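Local coordinates for protein prolyl endopeptidase (Myxococcus xanthus, PDB 2BKL) that probably hydrolyses oligopeptides on the carboxyl side of proline, and much less readily of alanine, as a serine endopeptidase of the prolyl oligopeptidase family, at residues Gly363-Leu368 with Ala377-Thr382; Arg388-Thr393 with Glu401-Val406. All coordinates share one frame; numbering follows the deposited sequence.

How the contacts relate
Contacts 1 and 2 are the two outer pairings of a single four-stranded antiparallel sheet, the last blade of the beta-propeller, running from strand 364-365 through 376-383 and 386-394 to 400-405. Their centres lie about 9 Å apart. The middle pairing joins them: Phe381 N meets Gln389 O at 2.8 Å, and Ala377 O meets Thr393 N at the same distance. Contact 1 is buried, whereas contact 2 lies near the surface. Neither supplies a residue to the pocket holding the benzyloxycarbonyl-Ala-Pro ligand; the propeller side of that pocket includes Asp145, Lys169, Tyr170 and Trp249, and its other side includes Ser533 and His651.

Contact 1 of 2, residues Gly363-Leu368 with Ala377-Thr382; sequences GAASNL and AYYVFT
Ala364 and Thr382 form an antiparallel hydrogen-bonded pair, with Ala364 N to Thr382 O at 2.7 Å and Thr382 N returning to Ala364 O, next to the non-hydrogen-bonded pair of Ala365 and Phe381. One step on, Ser366 N donates to Val380 O at 2.9 Å. The return bond is made by a side chain: Val380 N points almost straight (175°) at Ser366 OG, 3.0 Å away. A chi1 of 74° sets this hydroxyl between its own backbone N and carbonyl carbon, and it donates in turn to Asn367 O at 2.9 Å. Ser366 O is buried without a polar partner. Without this hydroxyl, as with an alanine here, Val380 N would probably lose its acceptor and Asn367 O this donor, leaving only the Ser366 N bond at this point. The pairing forms the start of the last blade of the seven-bladed propeller characteristic of this family; Ser342, Ser333 and Ser326 of the preceding blade bond to Ala365 O, Asn367 OD1 and Leu368 O. Apolar side chains fill in around the backbone bonds. Leu368 CD2 reaches Tyr379 CD1 at 3.9 Å, while Leu368 CB meets Ala377 CB. The methyl of Ala365 touches two aromatic rings, 4.2 Å from Tyr379 CD2 and at the edge of the Phe381 ring. With CG anti to the backbone N (chi1 178°), Phe381 extends its ring past Ala364 O until CZ lies 3.8 Å from Gly363 CA.

Contact 2 of 2, residues Arg388-Thr393 with Glu401-Val406; sequences RQIYKT and ELWAKV
Ile390 faces both Trp403 and Ala404 in a classic beta bulge, its carbonyl O taking two main-chain donors, Trp403 N at 2.8 Å and Ala404 N at 3.2 Å. Ile390 N also bonds to Ala404 O; regular antiparallel bonding continues on either side, with Val406 N to Arg388 O toward one end and the reciprocal bonds of Lys392 with Glu401 toward the other. Among the apolar contacts, Leu402 CD1 makes a CH-pi contact over one face of the Tyr391 ring, 4.1 Å from its centroid and offset toward the rim. Leu402 has CG anti to its backbone N (chi1 -178°), which with chi2 at 72° turns this methyl toward strand 386-394, 3.9 Å from Gln389 CB. Trp403 and Ile390 run side by side, with CE3 of the indole 3.8 Å from Ile390 CG2; Lys392 crosses the other end of the indole, its CD near Trp403 CD1. Of the polar contacts, Tyr391 OH donates to Gln389 OE1 within strand 386-394 at 2.9 Å, from above the amide plane (49°), on the face shared with Leu402 and Lys405; across the strands, a water donates to Lys392 O (2.8 Å) and Glu401 OE2. Strand 400-405 is the outermost of the blade; inward, Tyr391 meets Tyr379 of strand 376-383, while Ile390, Trp403, Ala404 and Val406 pack on strand 71-78 of the first blade, so the two blades meet through side chains, with no shared strand.

Contact 1 of 2, residues Gly363-Leu368 with Ala377-Thr382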
ATOM      1  N   GLY A 363      -2.112   5.685  19.296  1.00 13.48           N
ATOM      2  CA  GLY A 363      -2.289   5.861  17.864  1.00 11.85           C
ATOM      3  C   GLY A 363      -1.207   5.129  17.103  1.00  9.93           C
ATOM      4  O   GLY A 363      -0.787   4.050  17.482  1.00 12.44           O
ATOM      5  N   ALA A 364      -0.737   5.722  15.998  1.00  9.00           N
ATOM      6  CA  ALA A 364       0.285   5.121  15.136  1.00  8.17           C
ATOM      7  C   ALA A 364       1.454   6.087  14.983  1.00  8.43           C
ATOM      8  O   ALA A 364       1.276   7.225  14.626  1.00  9.39           O
ATOM      9  CB  ALA A 364      -0.252   4.756  13.757  1.00  9.01           C
ATOM     10  N   ALA A 365       2.652   5.602  15.205  1.00  9.07           N
ATOM     11  CA  ALA A 365       3.867   6.400  15.056  1.00  9.31           C
ATOM     12  C   ALA A 365       4.785   5.791  14.033  1.00 11.41           C
ATOM     13  O   ALA A 365       4.993   4.570  14.053  1.00 12.65           O
ATOM     14  CB  ALA A 365       4.578   6.526  16.372  1.00  9.21           C
ATOM     15  N   SER A 366       5.398   6.609  13.169  1.00  9.28           N
ATOM     16  CA  SER A 366       6.432   6.141  12.275  1.00  7.91           C
ATOM     17  C   SER A 366       7.738   5.935  13.039  1.00  8.39           C
ATOM     18  O   SER A 366       7.913   6.439  14.151  1.00  9.38           O
ATOM     19  CB  SER A 366       6.670   7.140  11.141  1.00  8.47           C
ATOM     20  OG  SER A 366       7.372   8.292  11.631  1.00  9.33           O
ATOM     21  N   ASN A 367       8.676   5.246  12.407  1.00  8.26           N
ATOM     22  CA  ASN A 367      10.033   5.221  12.909  1.00  7.17           C
ATOM     23  C   ASN A 367      10.620   6.615  12.768  1.00  7.34           C
ATOM     24  O   ASN A 367      10.109   7.456  12.022  1.00  8.85           O
ATOM     25  CB  ASN A 367      10.865   4.168  12.178  1.00  7.79           C
ATOM     26  CG  ASN A 367      12.048   3.675  12.998  1.00  7.59           C
ATOM     27  OD1 ASN A 367      12.215   4.055  14.123  1.00 10.50           O
ATOM     28  ND2 ASN A 367      12.821   2.764  12.437  1.00 10.23           N
ATOM     29  N   LEU A 368      11.696   6.871  13.479  1.00  8.52           N
ATOM     30  CA  LEU A 368      12.422   8.105  13.294  1.00  8.28           C
ATOM     31  C   LEU A 368      13.020   8.170  11.903  1.00  8.85           C
ATOM     32  O   LEU A 368      13.491   7.167  11.356  1.00 11.11           O
ATOM     33  CB  LEU A 368      13.511   8.245  14.331  1.00  9.14           C
ATOM     34  CG  LEU A 368      13.082   8.417  15.777  1.00 10.08           C
ATOM     35  CD1 LEU A 368      14.313   8.529  16.672  1.00 11.29           C
ATOM     36  CD2 LEU A 368      12.184   9.621  15.936  1.00 12.22           C
ATOM     37  N   ALA A 377      15.865  14.217  14.153  1.00  9.22           N
ATOM     38  CA  ALA A 377      15.100  13.188  13.464  1.00  8.07           C
ATOM     39  C   ALA A 377      13.624  13.431  13.693  1.00  8.69           C
ATOM     40  O   ALA A 377      13.249  13.883  14.771  1.00 11.56           O
ATOM     41  CB  ALA A 377      15.458  11.804  13.941  1.00  8.33           C
ATOM     42  N   TYR A 378      12.786  13.073  12.732  1.00  7.09           N
ATOM     43  CA  TYR A 378      11.377  13.377  12.788  1.00  7.98           C
ATOM     44  C   TYR A 378      10.567  12.113  12.839  1.00  8.93           C
ATOM     45  O   TYR A 378      10.987  11.067  12.328  1.00 10.41           O
ATOM     46  CB  TYR A 378      10.972  14.190  11.542  1.00  8.95           C
ATOM     47  CG  TYR A 378      11.644  15.526  11.398  1.00  9.41           C
ATOM     48  CD1 TYR A 378      12.928  15.611  10.906  1.00 11.67           C
ATOM     49  CD2 TYR A 378      10.989  16.696  11.734  1.00 11.71           C
ATOM     50  CE1 TYR A 378      13.557  16.842  10.777  1.00 14.09           C
ATOM     51  CE2 TYR A 378      11.605  17.919  11.592  1.00 13.36           C
ATOM     52  CZ  TYR A 378      12.875  17.972  11.125  1.00 14.35           C
ATOM     53  OH  TYR A 378      13.504  19.193  10.984  1.00 18.17           O
ATOM     54  N   TYR A 379       9.395  12.178  13.460  1.00  7.42           N
ATOM     55  CA  TYR A 379       8.447  11.102  13.313  1.00  8.00           C
ATOM     56  C   TYR A 379       7.045  11.651  13.183  1.00  9.22           C
ATOM     57  O   TYR A 379       6.747  12.777  13.605  1.00  8.95           O
ATOM     58  CB  TYR A 379       8.535  10.080  14.457  1.00 10.18           C
ATOM     59  CG  TYR A 379       7.932  10.491  15.779  1.00 10.65           C
ATOM     60  CD1 TYR A 379       8.684  11.137  16.737  1.00 11.77           C
ATOM     61  CD2 TYR A 379       6.606  10.183  16.090  1.00 11.92           C
ATOM     62  CE1 TYR A 379       8.118  11.492  17.997  1.00 12.71           C
ATOM     63  CE2 TYR A 379       6.056  10.528  17.303  1.00 13.12           C
ATOM     64  CZ  TYR A 379       6.823  11.210  18.239  1.00  9.97           C
ATOM     65  OH  TYR A 379       6.236  11.510  19.456  1.00 13.83           O
ATOM     66  N   VAL A 380       6.201  10.846  12.560  1.00  8.94           N
ATOM     67  CA  VAL A 380       4.799  11.178  12.344  1.00  8.67           C
ATOM     68  C   VAL A 380       3.942  10.395  13.299  1.00  9.42           C
ATOM     69  O   VAL A 380       4.169   9.203  13.495  1.00 10.06           O
ATOM     70  CB  VAL A 380       4.429  10.809  10.890  1.00 10.42           C
ATOM     71  CG1 VAL A 380       2.976  11.137  10.576  1.00 13.34           C
ATOM     72  CG2 VAL A 380       5.343  11.493   9.874  1.00 12.38           C
ATOM     73  N   PHE A 381       2.967  11.063  13.906  1.00 10.35           N
ATOM     74  CA  PHE A 381       1.979  10.426  14.760  1.00  9.92           C
ATOM     75  C   PHE A 381       0.561  10.722  14.294  1.00  9.98           C
ATOM     76  O   PHE A 381       0.228  11.859  13.968  1.00 10.21           O
ATOM     77  CB  PHE A 381       2.158  10.886  16.196  1.00 10.87           C
ATOM     78  CG  PHE A 381       1.148  10.303  17.126  1.00  9.54           C
ATOM     79  CD1 PHE A 381       1.358   9.047  17.677  1.00 10.96           C
ATOM     80  CD2 PHE A 381       0.001  11.002  17.438  1.00 11.37           C
ATOM     81  CE1 PHE A 381       0.439   8.490  18.509  1.00 10.34           C
ATOM     82  CE2 PHE A 381      -0.932  10.456  18.255  1.00 12.03           C
ATOM     83  CZ  PHE A 381      -0.723   9.205  18.808  1.00 10.28           C
ATOM     84  N   THR A 382      -0.273   9.699  14.223  1.00 10.90           N
ATOM     85  CA  THR A 382      -1.696   9.866  13.912  1.00 10.18           C
ATOM     86  C   THR A 382      -2.479   8.962  14.841  1.00  8.76           C
ATOM     87  O   THR A 382      -1.954   8.058  15.448  1.00  9.69           O
ATOM     88  CB  THR A 382      -2.092   9.486  12.458  1.00 13.43           C
ATOM     89  OG1 THR A 382      -1.715   8.104  12.198  1.00 15.39           O
ATOM     90  CG2 THR A 382      -1.317  10.270  11.444  1.00 17.03           C
TER

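Contact 2 of 2, residues Arg388-Thr393 with Glu401-Val406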
ATOM      1  N   ARG A 388      -2.539  14.058  11.390  1.00 12.31           N
ATOM      2  CA  ARG A 388      -1.087  13.909  11.424  1.00 15.11           C
ATOM      3  C   ARG A 388      -0.403  15.017  12.179  1.00 11.73           C
ATOM      4  O   ARG A 388      -0.642  16.189  11.953  1.00 11.79           O
ATOM      5  CB  ARG A 388      -0.489  13.883  10.002  1.00 19.11           C
ATOM      6  CG  ARG A 388      -0.573  12.561   9.296  1.00 25.25           C
ATOM      7  CD  ARG A 388      -0.355  12.661   7.787  1.00 25.98           C
ATOM      8  NE  ARG A 388       0.854  13.392   7.407  1.00 29.34           N
ATOM      9  CZ  ARG A 388       2.023  12.823   7.083  1.00 29.34           C
ATOM     10  NH1 ARG A 388       2.162  11.500   7.068  1.00 30.43           N
ATOM     11  NH2 ARG A 388       3.066  13.588   6.750  1.00 28.29           N
ATOM     12  N   GLN A 389       0.475  14.603  13.075  1.00  9.84           N
ATOM     13  CA  GLN A 389       1.374  15.477  13.786  1.00 11.16           C
ATOM     14  C   GLN A 389       2.779  15.012  13.489  1.00 10.95           C
ATOM     15  O   GLN A 389       3.036  13.822  13.489  1.00 14.55           O
ATOM     16  CB  GLN A 389       1.140  15.343  15.265  1.00 11.71           C
ATOM     17  CG  GLN A 389      -0.260  15.818  15.696  1.00 12.90           C
ATOM     18  CD  GLN A 389      -0.576  15.574  17.151  1.00 16.03           C
ATOM     19  OE1 GLN A 389       0.156  14.883  17.863  1.00 19.88           O
ATOM     20  NE2 GLN A 389      -1.709  16.102  17.589  1.00 19.52           N
ATOM     21  N   ILE A 390       3.696  15.927  13.268  1.00  7.51           N
ATOM     22  CA  ILE A 390       5.094  15.609  13.116  1.00  7.74           C
ATOM     23  C   ILE A 390       5.874  16.190  14.262  1.00  7.61           C
ATOM     24  O   ILE A 390       5.717  17.350  14.590  1.00  7.30           O
ATOM     25  CB  ILE A 390       5.644  16.151  11.799  1.00  8.64           C
ATOM     26  CG1 ILE A 390       4.860  15.592  10.615  1.00  9.90           C
ATOM     27  CG2 ILE A 390       7.141  15.849  11.697  1.00  9.73           C
ATOM     28  CD1 ILE A 390       5.266  16.238   9.318  1.00 11.23           C
ATOM     29  N   TYR A 391       6.710  15.363  14.872  1.00  7.95           N
ATOM     30  CA  TYR A 391       7.590  15.765  15.952  1.00  8.71           C
ATOM     31  C   TYR A 391       9.029  15.788  15.482  1.00  9.66           C
ATOM     32  O   TYR A 391       9.474  14.907  14.739  1.00  9.34           O
ATOM     33  CB  TYR A 391       7.429  14.815  17.156  1.00  9.02           C
ATOM     34  CG  TYR A 391       6.099  15.023  17.821  1.00 10.93           C
ATOM     35  CD1 TYR A 391       4.970  14.389  17.341  1.00  9.77           C
ATOM     36  CD2 TYR A 391       5.968  15.860  18.898  1.00 11.13           C
ATOM     37  CE1 TYR A 391       3.751  14.606  17.888  1.00 13.80           C
ATOM     38  CE2 TYR A 391       4.721  16.076  19.496  1.00 13.37           C
ATOM     39  CZ  TYR A 391       3.625  15.438  18.963  1.00 10.27           C
ATOM     40  OH  TYR A 391       2.376  15.606  19.524  1.00 15.19           O
ATOM     41  N   LYS A 392       9.754  16.804  15.928  1.00  9.01           N
ATOM     42  CA  LYS A 392      11.179  16.908  15.691  1.00 10.51           C
ATOM     43  C   LYS A 392      11.852  16.540  17.006  1.00 10.89           C
ATOM     44  O   LYS A 392      11.549  17.104  18.060  1.00 10.95           O
ATOM     45  CB  LYS A 392      11.555  18.321  15.255  1.00 11.57           C
ATOM     46  CG  LYS A 392      13.052  18.532  15.033  1.00 14.68           C
ATOM     47  CD  LYS A 392      13.350  19.953  14.552  1.00 17.44           C
ATOM     48  CE  LYS A 392      14.777  20.348  14.792  1.00 20.76           C
ATOM     49  NZ  LYS A 392      14.968  21.812  14.630  1.00 23.28           N
ATOM     50  N   THR A 393      12.764  15.578  16.944  1.00  9.20           N
ATOM     51  CA  THR A 393      13.408  15.069  18.137  1.00  9.86           C
ATOM     52  C   THR A 393      14.917  15.113  17.987  1.00  9.88           C
ATOM     53  O   THR A 393      15.438  15.089  16.880  1.00 11.91           O
ATOM     54  CB  THR A 393      12.966  13.618  18.446  1.00 12.55           C
ATOM     55  OG1 THR A 393      13.619  12.694  17.549  1.00 13.76           O
ATOM     56  CG2 THR A 393      11.498  13.378  18.190  1.00 15.34           C
ATOM     57  N   GLU A 401       9.777  18.070  20.118  1.00 13.54           N
ATOM     58  CA  GLU A 401       8.946  19.273  19.947  1.00 17.30           C
ATOM     59  C   GLU A 401       7.963  19.009  18.823  1.00 15.77           C
ATOM     60  O   GLU A 401       8.353  18.431  17.815  1.00 13.75           O
ATOM     61  CB  GLU A 401       9.802  20.474  19.498  1.00 21.70           C
ATOM     62  CG  GLU A 401      11.008  20.807  20.354  1.00 27.51           C
ATOM     63  CD  GLU A 401      11.848  21.923  19.750  1.00 27.11           C
ATOM     64  OE1 GLU A 401      11.347  23.073  19.657  1.00 34.90           O
ATOM     65  OE2 GLU A 401      13.001  21.658  19.356  1.00 33.95           O
ATOM     66  N   LEU A 402       6.721  19.468  18.960  1.00 12.20           N
ATOM     67  CA  LEU A 402       5.801  19.480  17.831  1.00 12.86           C
ATOM     68  C   LEU A 402       6.333  20.391  16.736  1.00 13.67           C
ATOM     69  O   LEU A 402       6.672  21.565  16.966  1.00 16.46           O
ATOM     70  CB  LEU A 402       4.410  19.912  18.271  1.00 11.98           C
ATOM     71  CG  LEU A 402       3.346  19.904  17.169  1.00 14.06           C
ATOM     72  CD1 LEU A 402       2.977  18.474  16.794  1.00 12.27           C
ATOM     73  CD2 LEU A 402       2.138  20.679  17.657  1.00 15.59           C
ATOM     74  N   TRP A 403       6.407  19.860  15.533  1.00 12.01           N
ATOM     75  CA  TRP A 403       6.929  20.562  14.388  1.00 11.55           C
ATOM     76  C   TRP A 403       5.816  20.976  13.418  1.00 12.69           C
ATOM     77  O   TRP A 403       5.897  22.039  12.818  1.00 15.37           O
ATOM     78  CB  TRP A 403       7.963  19.684  13.695  1.00 12.30           C
ATOM     79  CG  TRP A 403       8.732  20.314  12.563  1.00 12.27           C
ATOM     80  CD1 TRP A 403       9.795  21.166  12.675  1.00 13.84           C
ATOM     81  CD2 TRP A 403       8.551  20.089  11.168  1.00 12.63           C
ATOM     82  NE1 TRP A 403      10.265  21.503  11.431  1.00 15.13           N
ATOM     83  CE2 TRP A 403       9.513  20.867  10.484  1.00 14.80           C
ATOM     84  CE3 TRP A 403       7.639  19.341  10.411  1.00 12.00           C
ATOM     85  CZ2 TRP A 403       9.609  20.887   9.093  1.00 15.15           C
ATOM     86  CZ3 TRP A 403       7.745  19.352   9.033  1.00 13.80           C
ATOM     87  CH2 TRP A 403       8.720  20.129   8.384  1.00 15.07           C
ATOM     88  N   ALA A 404       4.833  20.102  13.206  1.00 10.17           N
ATOM     89  CA  ALA A 404       3.691  20.405  12.350  1.00 11.65           C
ATOM     90  C   ALA A 404       2.493  19.627  12.818  1.00 11.36           C
ATOM     91  O   ALA A 404       2.632  18.570  13.378  1.00 10.99           O
ATOM     92  CB  ALA A 404       4.003  20.050  10.894  1.00 10.96           C
ATOM     93  N   LYS A 405       1.303  20.178  12.583  1.00 11.06           N
ATOM     94  CA  LYS A 405       0.046  19.532  12.909  1.00 13.22           C
ATOM     95  C   LYS A 405      -0.961  19.938  11.856  1.00 12.10           C
ATOM     96  O   LYS A 405      -1.054  21.122  11.536  1.00 14.57           O
ATOM     97  CB  LYS A 405      -0.401  20.017  14.298  1.00 16.37           C
ATOM     98  CG  LYS A 405      -1.741  19.539  14.784  1.00 20.60           C
ATOM     99  CD  LYS A 405      -1.951  19.868  16.279  1.00 23.07           C
ATOM    100  CE  LYS A 405      -2.294  21.339  16.519  1.00 24.83           C
ATOM    101  NZ  LYS A 405      -3.767  21.582  16.774  1.00 28.01           N
ATOM    102  N   VAL A 406      -1.691  18.973  11.299  1.00 10.76           N
ATOM    103  CA  VAL A 406      -2.782  19.268  10.356  1.00 11.40           C
ATOM    104  C   VAL A 406      -4.025  19.706  11.115  1.00 12.36           C
ATOM    105  O   VAL A 406      -4.525  18.984  11.980  1.00 14.49           O
ATOM    106  CB  VAL A 406      -3.125  18.048   9.476  1.00 12.43           C
ATOM    107  CG1 VAL A 406      -4.180  18.434   8.484  1.00 14.69           C
ATOM    108  CG2 VAL A 406      -1.889  17.544   8.738  1.00 12.76           C
TER
HETATM  109  O   HOH W   1      13.508  18.850  19.114  1.00 28.21           O